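Major pilin backbone protein T-antigen, T13 (Streptococcus pyogenes, PDB 6BBT) forms the repeating backbone subunit of the pili on the bacterial surface and is the trypsin-resistant T-antigen used in serotyping. Local coordinates at residues Lys9-Thr20 / Glu73-Phe84. Numbering follows the deposited sequence.
Sequences KTLPITKSMIYT and ESAKNKTSNFNF
Strands 10-17 and 77-83 pair antiparallel within the Spy0128-like isopeptide-containing domain, with Leu-11, Ile-13 and Phe-82 packed on the inner face. The ladder runs from Thr-10 with Asn-83 to Ser-16 with Asn-77. Leu-11/Phe-82, Ile-13/Ser-80 and Lys-15/Lys-78 are its hydrogen-bonded pairs, each closed by two backbone bonds. Lys-15 N to Lys-78 O is the straightest, at 179° and 2.8 Å. Phe-84 N to Lys-9 O and Met-17 N to Lys-76 O extend the ladder at its two ends.

On the inner face, CD1 of Ile-13 reaches the edge of the Phe-82 ring, 3.8 Å from CE2. Leu-11 lies alongside Phe-82 and points the same way, its CD2 3.9 Å from the ring CD2. CB of Leu-11 also meets the Phe-84 ring at its edge.

The outer face is more polar. Ser-16 OG is anti to its carbonyl carbon (chi1 -62°) and donates to Asn-77 OD1 at 2.8 Å. It comes from above the amide carbonyl plane, not along a lone pair.

Past the strands, Lys-76 stretches out beyond CG to cross to the other segment. Its NZ hydrogen-bonds to Tyr-19 O at 3.2 Å and forms a salt bridge with Glu-73 OE2 at 2.6 Å. A water accepts from both Lys-76 NZ and Tyr-19 N. The lysine charge probably eases the closeness of Glu-73 OE1 to Tyr-19 O, two acceptors 2.9 Å apart.

Lys-15 NZ is covalently linked to Asn-152 CG, the intramolecular isopeptide bond characteristic of such pilins, and is also hydrogen-bonded to Glu-101 OE1. This link ties strand 10-17 to its parallel neighbour, strand 148-166. Strand 29-37 of the facing sheet packs on Ile-13, Met-17 and Phe-82 through Phe-33, Phe-31 and Ile-35.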
ATOM      1  N   LYS A   9      -1.965 -29.187  11.558  1.00 43.08           N
ATOM      2  CA  LYS A   9      -1.195 -29.351  10.336  1.00 44.28           C
ATOM      3  C   LYS A   9      -1.024 -28.065   9.528  1.00 40.31           C
ATOM      4  O   LYS A   9      -0.474 -28.106   8.423  1.00 38.15           O
ATOM      5  CB  LYS A   9      -1.881 -30.394   9.455  1.00 47.51           C
ATOM      6  CG  LYS A   9      -2.358 -31.612  10.223  1.00 50.75           C
ATOM      7  CD  LYS A   9      -2.717 -32.749   9.282  1.00 53.77           C
ATOM      8  CE  LYS A   9      -2.914 -34.047  10.049  1.00 55.05           C
ATOM      9  NZ  LYS A   9      -3.938 -33.916  11.124  1.00 53.89           N
ATOM     10  N   THR A  10      -1.486 -26.937  10.070  1.00 39.39           N
ATOM     11  CA  THR A  10      -1.472 -25.667   9.345  1.00 36.85           C
ATOM     12  C   THR A  10      -0.748 -24.603  10.141  1.00 33.27           C
ATOM     13  O   THR A  10      -0.745 -24.616  11.373  1.00 32.90           O
ATOM     14  CB  THR A  10      -2.889 -25.159   9.058  1.00 37.26           C
ATOM     15  OG1 THR A  10      -3.569 -24.940  10.294  1.00 40.15           O
ATOM     16  CG2 THR A  10      -3.654 -26.158   8.224  1.00 37.33           C
ATOM     17  N   LEU A  11      -0.133 -23.678   9.413  1.00 29.54           N
ATOM     18  CA  LEU A  11       0.528 -22.542  10.005  1.00 28.16           C
ATOM     19  C   LEU A  11      -0.309 -21.303   9.680  1.00 26.38           C
ATOM     20  O   LEU A  11      -0.383 -20.921   8.530  1.00 24.69           O
ATOM     21  CB  LEU A  11       1.911 -22.412   9.404  1.00 28.52           C
ATOM     22  CG  LEU A  11       2.720 -21.171   9.750  1.00 28.06           C
ATOM     23  CD1 LEU A  11       3.057 -21.145  11.231  1.00 28.84           C
ATOM     24  CD2 LEU A  11       3.966 -21.166   8.888  1.00 28.60           C
ATOM     25  N   PRO A  12      -0.948 -20.687  10.683  1.00 26.65           N
ATOM     26  CA  PRO A  12      -1.627 -19.406  10.413  1.00 25.76           C
ATOM     27  C   PRO A  12      -0.658 -18.247  10.152  1.00 24.32           C
ATOM     28  O   PRO A  12       0.434 -18.213  10.717  1.00 24.04           O
ATOM     29  CB  PRO A  12      -2.457 -19.157  11.679  1.00 27.10           C
ATOM     30  CG  PRO A  12      -1.926 -20.077  12.713  1.00 27.90           C
ATOM     31  CD  PRO A  12      -1.286 -21.232  12.010  1.00 27.38           C
ATOM     32  N   ILE A  13      -1.067 -17.333   9.275  1.00 22.65           N
ATOM     33  CA  ILE A  13      -0.362 -16.084   9.007  1.00 22.34           C
ATOM     34  C   ILE A  13      -1.357 -14.933   9.216  1.00 21.90           C
ATOM     35  O   ILE A  13      -2.502 -14.999   8.740  1.00 21.00           O
ATOM     36  CB  ILE A  13       0.157 -15.983   7.547  1.00 22.54           C
ATOM     37  CG1 ILE A  13       0.965 -17.220   7.117  1.00 23.04           C
ATOM     38  CG2 ILE A  13       0.976 -14.706   7.358  1.00 23.06           C
ATOM     39  CD1 ILE A  13       2.258 -17.449   7.888  1.00 23.63           C
ATOM     40  N   THR A  14      -0.931 -13.896   9.928  1.00 20.51           N
ATOM     41  CA  THR A  14      -1.720 -12.683  10.076  1.00 20.68           C
ATOM     42  C   THR A  14      -0.994 -11.555   9.377  1.00 19.54           C
ATOM     43  O   THR A  14       0.216 -11.426   9.481  1.00 19.34           O
ATOM     44  CB  THR A  14      -1.947 -12.331  11.556  1.00 22.15           C
ATOM     45  OG1 THR A  14      -2.797 -13.317  12.136  1.00 23.50           O
ATOM     46  CG2 THR A  14      -2.655 -10.945  11.722  1.00 24.22           C
ATOM     47  N   LYS A  15      -1.748 -10.750   8.649  1.00 18.56           N
ATOM     48  CA  LYS A  15      -1.235  -9.541   8.055  1.00 18.07           C
ATOM     49  C   LYS A  15      -1.998  -8.389   8.660  1.00 17.89           C
ATOM     50  O   LYS A  15      -3.219  -8.399   8.639  1.00 18.47           O
ATOM     51  CB  LYS A  15      -1.461  -9.560   6.550  1.00 17.39           C
ATOM     52  CG  LYS A  15      -1.063  -8.283   5.836  1.00 16.98           C
ATOM     53  CD  LYS A  15       0.412  -7.958   5.981  1.00 16.70           C
ATOM     54  CE  LYS A  15       0.770  -6.662   5.273  1.00 16.25           C
ATOM     55  NZ  LYS A  15       2.222  -6.352   5.289  1.00 15.37           N
ATOM     56  N   SER A  16      -1.281  -7.407   9.178  1.00 18.40           N
ATOM     57  CA  SER A  16      -1.885  -6.163   9.642  1.00 19.49           C
ATOM     58  C   SER A  16      -1.358  -5.028   8.792  1.00 18.38           C
ATOM     59  O   SER A  16      -0.149  -4.882   8.625  1.00 17.13           O
ATOM     60  CB  SER A  16      -1.558  -5.902  11.107  1.00 21.12           C
ATOM     61  OG  SER A  16      -2.087  -6.948  11.904  1.00 25.00           O
ATOM     62  N   MET A  17      -2.274  -4.252   8.220  1.00 17.64           N
ATOM     63  CA  MET A  17      -1.916  -3.012   7.555  1.00 18.60           C
ATOM     64  C   MET A  17      -2.165  -1.896   8.566  1.00 18.99           C
ATOM     65  O   MET A  17      -3.248  -1.832   9.141  1.00 20.28           O
ATOM     66  CB  MET A  17      -2.782  -2.780   6.314  1.00 19.69           C
ATOM     67  CG  MET A  17      -2.436  -1.510   5.554  1.00 19.05           C
ATOM     68  SD  MET A  17      -0.888  -1.696   4.661  1.00 19.06           S
ATOM     69  CE  MET A  17      -1.480  -2.029   2.989  1.00 20.53           C
ATOM     70  N   ILE A  18      -1.170  -1.045   8.781  1.00 17.88           N
ATOM     71  CA  ILE A  18      -1.322   0.118   9.647  1.00 18.91           C
ATOM     72  C   ILE A  18      -2.323   1.039   8.930  1.00 18.77           C
ATOM     73  O   ILE A  18      -2.083   1.462   7.796  1.00 18.73           O
ATOM     74  CB  ILE A  18       0.011   0.854   9.886  1.00 19.64           C
ATOM     75  CG1 ILE A  18       1.035  -0.060  10.597  1.00 20.69           C
ATOM     76  CG2 ILE A  18      -0.192   2.165  10.663  1.00 19.85           C
ATOM     77  CD1 ILE A  18       0.558  -0.662  11.909  1.00 22.16           C
ATOM     78  N   TYR A  19      -3.460   1.271   9.581  1.00 17.48           N
ATOM     79  CA  TYR A  19      -4.544   2.048   9.003  1.00 17.50           C
ATOM     80  C   TYR A  19      -5.395   2.657  10.114  1.00 16.97           C
ATOM     81  O   TYR A  19      -6.064   1.936  10.844  1.00 16.29           O
ATOM     82  CB  TYR A  19      -5.416   1.152   8.140  1.00 16.66           C
ATOM     83  CG  TYR A  19      -6.436   1.891   7.316  1.00 16.52           C
ATOM     84  CD1 TYR A  19      -6.135   2.361   6.019  1.00 16.26           C
ATOM     85  CD2 TYR A  19      -7.711   2.133   7.822  1.00 15.91           C
ATOM     86  CE1 TYR A  19      -7.097   3.058   5.273  1.00 16.40           C
ATOM     87  CE2 TYR A  19      -8.658   2.806   7.077  1.00 16.41           C
ATOM     88  CZ  TYR A  19      -8.364   3.264   5.813  1.00 15.89           C
ATOM     89  OH  TYR A  19      -9.357   3.942   5.132  1.00 16.15           O
ATOM     90  N   THR A  20      -5.378   3.978  10.211  1.00 16.82           N
ATOM     91  CA  THR A  20      -6.018   4.678  11.327  1.00 16.91           C
ATOM     92  C   THR A  20      -7.016   5.752  10.909  1.00 17.02           C
ATOM     93  O   THR A  20      -7.615   6.397  11.788  1.00 17.60           O
ATOM     94  CB  THR A  20      -4.968   5.302  12.246  1.00 17.40           C
ATOM     95  OG1 THR A  20      -4.201   6.255  11.516  1.00 17.33           O
ATOM     96  CG2 THR A  20      -4.040   4.216  12.821  1.00 18.14           C
ATOM     97  N   GLU A  73     -10.970   0.682   8.542  1.00 24.70           N
ATOM     98  CA  GLU A  73     -10.456   0.342   9.875  1.00 28.04           C
ATOM     99  C   GLU A  73     -10.752  -1.078  10.285  1.00 27.77           C
ATOM    100  O   GLU A  73      -9.902  -1.780  10.827  1.00 28.71           O
ATOM    101  CB  GLU A  73     -11.095   1.268  10.933  1.00 30.87           C
ATOM    102  CG  GLU A  73     -10.678   0.951  12.368  1.00 33.50           C
ATOM    103  CD  GLU A  73      -9.224   1.244  12.585  1.00 36.21           C
ATOM    104  OE1 GLU A  73      -8.746   2.238  11.996  1.00 36.69           O
ATOM    105  OE2 GLU A  73      -8.574   0.490  13.341  1.00 37.68           O
ATOM    106  N   SER A  74     -11.977  -1.479  10.030  1.00 29.50           N
ATOM    107  CA  SER A  74     -12.470  -2.800  10.365  1.00 31.20           C
ATOM    108  C   SER A  74     -12.007  -3.944   9.463  1.00 31.15           C
ATOM    109  O   SER A  74     -12.353  -5.091   9.726  1.00 32.41           O
ATOM    110  CB  SER A  74     -13.988  -2.731  10.315  1.00 33.86           C
ATOM    111  OG  SER A  74     -14.377  -2.098   9.109  1.00 36.82           O
ATOM    112  N   ALA A  75     -11.259  -3.669   8.392  1.00 28.57           N
ATOM    113  CA  ALA A  75     -10.809  -4.734   7.503  1.00 26.17           C
ATOM    114  C   ALA A  75      -9.296  -4.674   7.261  1.00 24.49           C
ATOM    115  O   ALA A  75      -8.788  -5.192   6.268  1.00 24.03           O
ATOM    116  CB  ALA A  75     -11.577  -4.671   6.195  1.00 26.43           C
ATOM    117  N   LYS A  76      -8.579  -4.043   8.176  1.00 22.89           N
ATOM    118  CA  LYS A  76      -7.148  -3.813   7.983  1.00 22.89           C
ATOM    119  C   LYS A  76      -6.307  -5.055   8.277  1.00 20.81           C
ATOM    120  O   LYS A  76      -5.178  -5.112   7.851  1.00 19.02           O
ATOM    121  CB  LYS A  76      -6.649  -2.621   8.797  1.00 22.79           C
ATOM    122  CG  LYS A  76      -6.768  -2.761  10.299  1.00 24.55           C
ATOM    123  CD  LYS A  76      -6.386  -1.463  10.977  1.00 25.96           C
ATOM    124  CE  LYS A  76      -6.453  -1.590  12.490  1.00 28.25           C
ATOM    125  NZ  LYS A  76      -6.068  -0.286  13.115  1.00 29.87           N
ATOM    126  N   ASN A  77      -6.852  -6.016   9.022  1.00 20.74           N
ATOM    127  CA  ASN A  77      -6.138  -7.245   9.349  1.00 21.93           C
ATOM    128  C   ASN A  77      -6.701  -8.390   8.541  1.00 22.00           C
ATOM    129  O   ASN A  77      -7.912  -8.527   8.450  1.00 23.15           O
ATOM    130  CB  ASN A  77      -6.238  -7.545  10.845  1.00 22.24           C
ATOM    131  CG  ASN A  77      -5.668  -6.429  11.692  1.00 23.85           C
ATOM    132  OD1 ASN A  77      -4.620  -5.875  11.383  1.00 25.17           O
ATOM    133  ND2 ASN A  77      -6.380  -6.057  12.744  1.00 25.36           N
ATOM    134  N   LYS A  78      -5.820  -9.181   7.926  1.00 20.42           N
ATOM    135  CA  LYS A  78      -6.216 -10.307   7.099  1.00 20.65           C
ATOM    136  C   LYS A  78      -5.484 -11.549   7.602  1.00 20.28           C
ATOM    137  O   LYS A  78      -4.463 -11.439   8.277  1.00 18.90           O
ATOM    138  CB  LYS A  78      -5.803 -10.122   5.651  1.00 21.35           C
ATOM    139  CG  LYS A  78      -6.207  -8.845   4.985  1.00 22.66           C
ATOM    140  CD  LYS A  78      -7.640  -8.852   4.567  1.00 22.80           C
ATOM    141  CE  LYS A  78      -7.950  -7.499   3.977  1.00 23.81           C
ATOM    142  NZ  LYS A  78      -9.279  -7.452   3.357  1.00 24.31           N
ATOM    143  N   THR A  79      -5.995 -12.716   7.242  1.00 20.61           N
ATOM    144  CA  THR A  79      -5.357 -13.980   7.607  1.00 22.51           C
ATOM    145  C   THR A  79      -5.235 -14.909   6.425  1.00 22.24           C
ATOM    146  O   THR A  79      -6.060 -14.898   5.519  1.00 23.23           O
ATOM    147  CB  THR A  79      -6.128 -14.697   8.732  1.00 24.27           C
ATOM    148  OG1 THR A  79      -7.411 -15.099   8.240  1.00 28.25           O
ATOM    149  CG2 THR A  79      -6.312 -13.782   9.924  1.00 24.22           C
ATOM    150  N   SER A  80      -4.172 -15.697   6.424  1.00 22.19           N
ATOM    151  CA  SER A  80      -4.020 -16.795   5.487  1.00 22.70           C
ATOM    152  C   SER A  80      -3.353 -17.944   6.237  1.00 24.01           C
ATOM    153  O   SER A  80      -3.238 -17.916   7.477  1.00 24.48           O
ATOM    154  CB  SER A  80      -3.178 -16.354   4.280  1.00 22.10           C
ATOM    155  OG  SER A  80      -3.248 -17.328   3.251  1.00 21.47           O
ATOM    156  N   ASN A  81      -2.913 -18.959   5.511  1.00 26.39           N
ATOM    157  CA  ASN A  81      -2.158 -20.036   6.146  1.00 28.18           C
ATOM    158  C   ASN A  81      -1.301 -20.795   5.156  1.00 26.59           C
ATOM    159  O   ASN A  81      -1.438 -20.639   3.953  1.00 25.84           O
ATOM    160  CB  ASN A  81      -3.108 -20.992   6.892  1.00 30.19           C
ATOM    161  CG  ASN A  81      -4.017 -21.752   5.958  1.00 33.25           C
ATOM    162  OD1 ASN A  81      -3.620 -22.750   5.364  1.00 35.47           O
ATOM    163  ND2 ASN A  81      -5.244 -21.281   5.817  1.00 38.20           N
ATOM    164  N   PHE A  82      -0.388 -21.593   5.690  1.00 25.69           N
ATOM    165  CA  PHE A  82       0.265 -22.634   4.923  1.00 24.73           C
ATOM    166  C   PHE A  82      -0.255 -23.956   5.441  1.00 26.78           C
ATOM    167  O   PHE A  82      -0.536 -24.105   6.632  1.00 27.16           O
ATOM    168  CB  PHE A  82       1.760 -22.566   5.106  1.00 23.87           C
ATOM    169  CG  PHE A  82       2.385 -21.367   4.491  1.00 23.20           C
ATOM    170  CD1 PHE A  82       2.644 -21.331   3.126  1.00 23.13           C
ATOM    171  CD2 PHE A  82       2.752 -20.287   5.276  1.00 22.88           C
ATOM    172  CE1 PHE A  82       3.258 -20.231   2.560  1.00 23.13           C
ATOM    173  CE2 PHE A  82       3.365 -19.187   4.720  1.00 23.26           C
ATOM    174  CZ  PHE A  82       3.619 -19.158   3.359  1.00 23.39           C
ATOM    175  N   ASN A  83      -0.379 -24.920   4.542  1.00 29.91           N
ATOM    176  CA  ASN A  83      -0.947 -26.192   4.895  1.00 31.14           C
ATOM    177  C   ASN A  83       0.071 -27.304   4.694  1.00 32.03           C
ATOM    178  O   ASN A  83       0.492 -27.568   3.566  1.00 32.04           O
ATOM    179  CB  ASN A  83      -2.187 -26.431   4.062  1.00 33.04           C
ATOM    180  CG  ASN A  83      -2.909 -27.690   4.460  1.00 34.92           C
ATOM    181  OD1 ASN A  83      -2.668 -28.250   5.532  1.00 34.68           O
ATOM    182  ND2 ASN A  83      -3.789 -28.154   3.588  1.00 37.94           N
ATOM    183  N   PHE A  84       0.463 -27.938   5.800  1.00 32.97           N
ATOM    184  CA  PHE A  84       1.416 -29.048   5.772  1.00 35.12           C
ATOM    185  C   PHE A  84       0.758 -30.427   5.625  1.00 39.34           C
ATOM    186  O   PHE A  84       1.458 -31.403   5.335  1.00 40.98           O
ATOM    187  CB  PHE A  84       2.319 -29.009   7.011  1.00 33.29           C
ATOM    188  CG  PHE A  84       3.158 -27.769   7.092  1.00 31.88           C
ATOM    189  CD1 PHE A  84       4.276 -27.627   6.282  1.00 30.25           C
ATOM    190  CD2 PHE A  84       2.820 -26.736   7.958  1.00 31.79           C
ATOM    191  CE1 PHE A  84       5.050 -26.480   6.335  1.00 30.21           C
ATOM    192  CE2 PHE A  84       3.590 -25.592   8.019  1.00 31.32           C
ATOM    193  CZ  PHE A  84       4.703 -25.460   7.206  1.00 30.72           C
TER
HETATM  194  O   HOH W   1      -3.248   0.450  12.579  1.00 20.46           O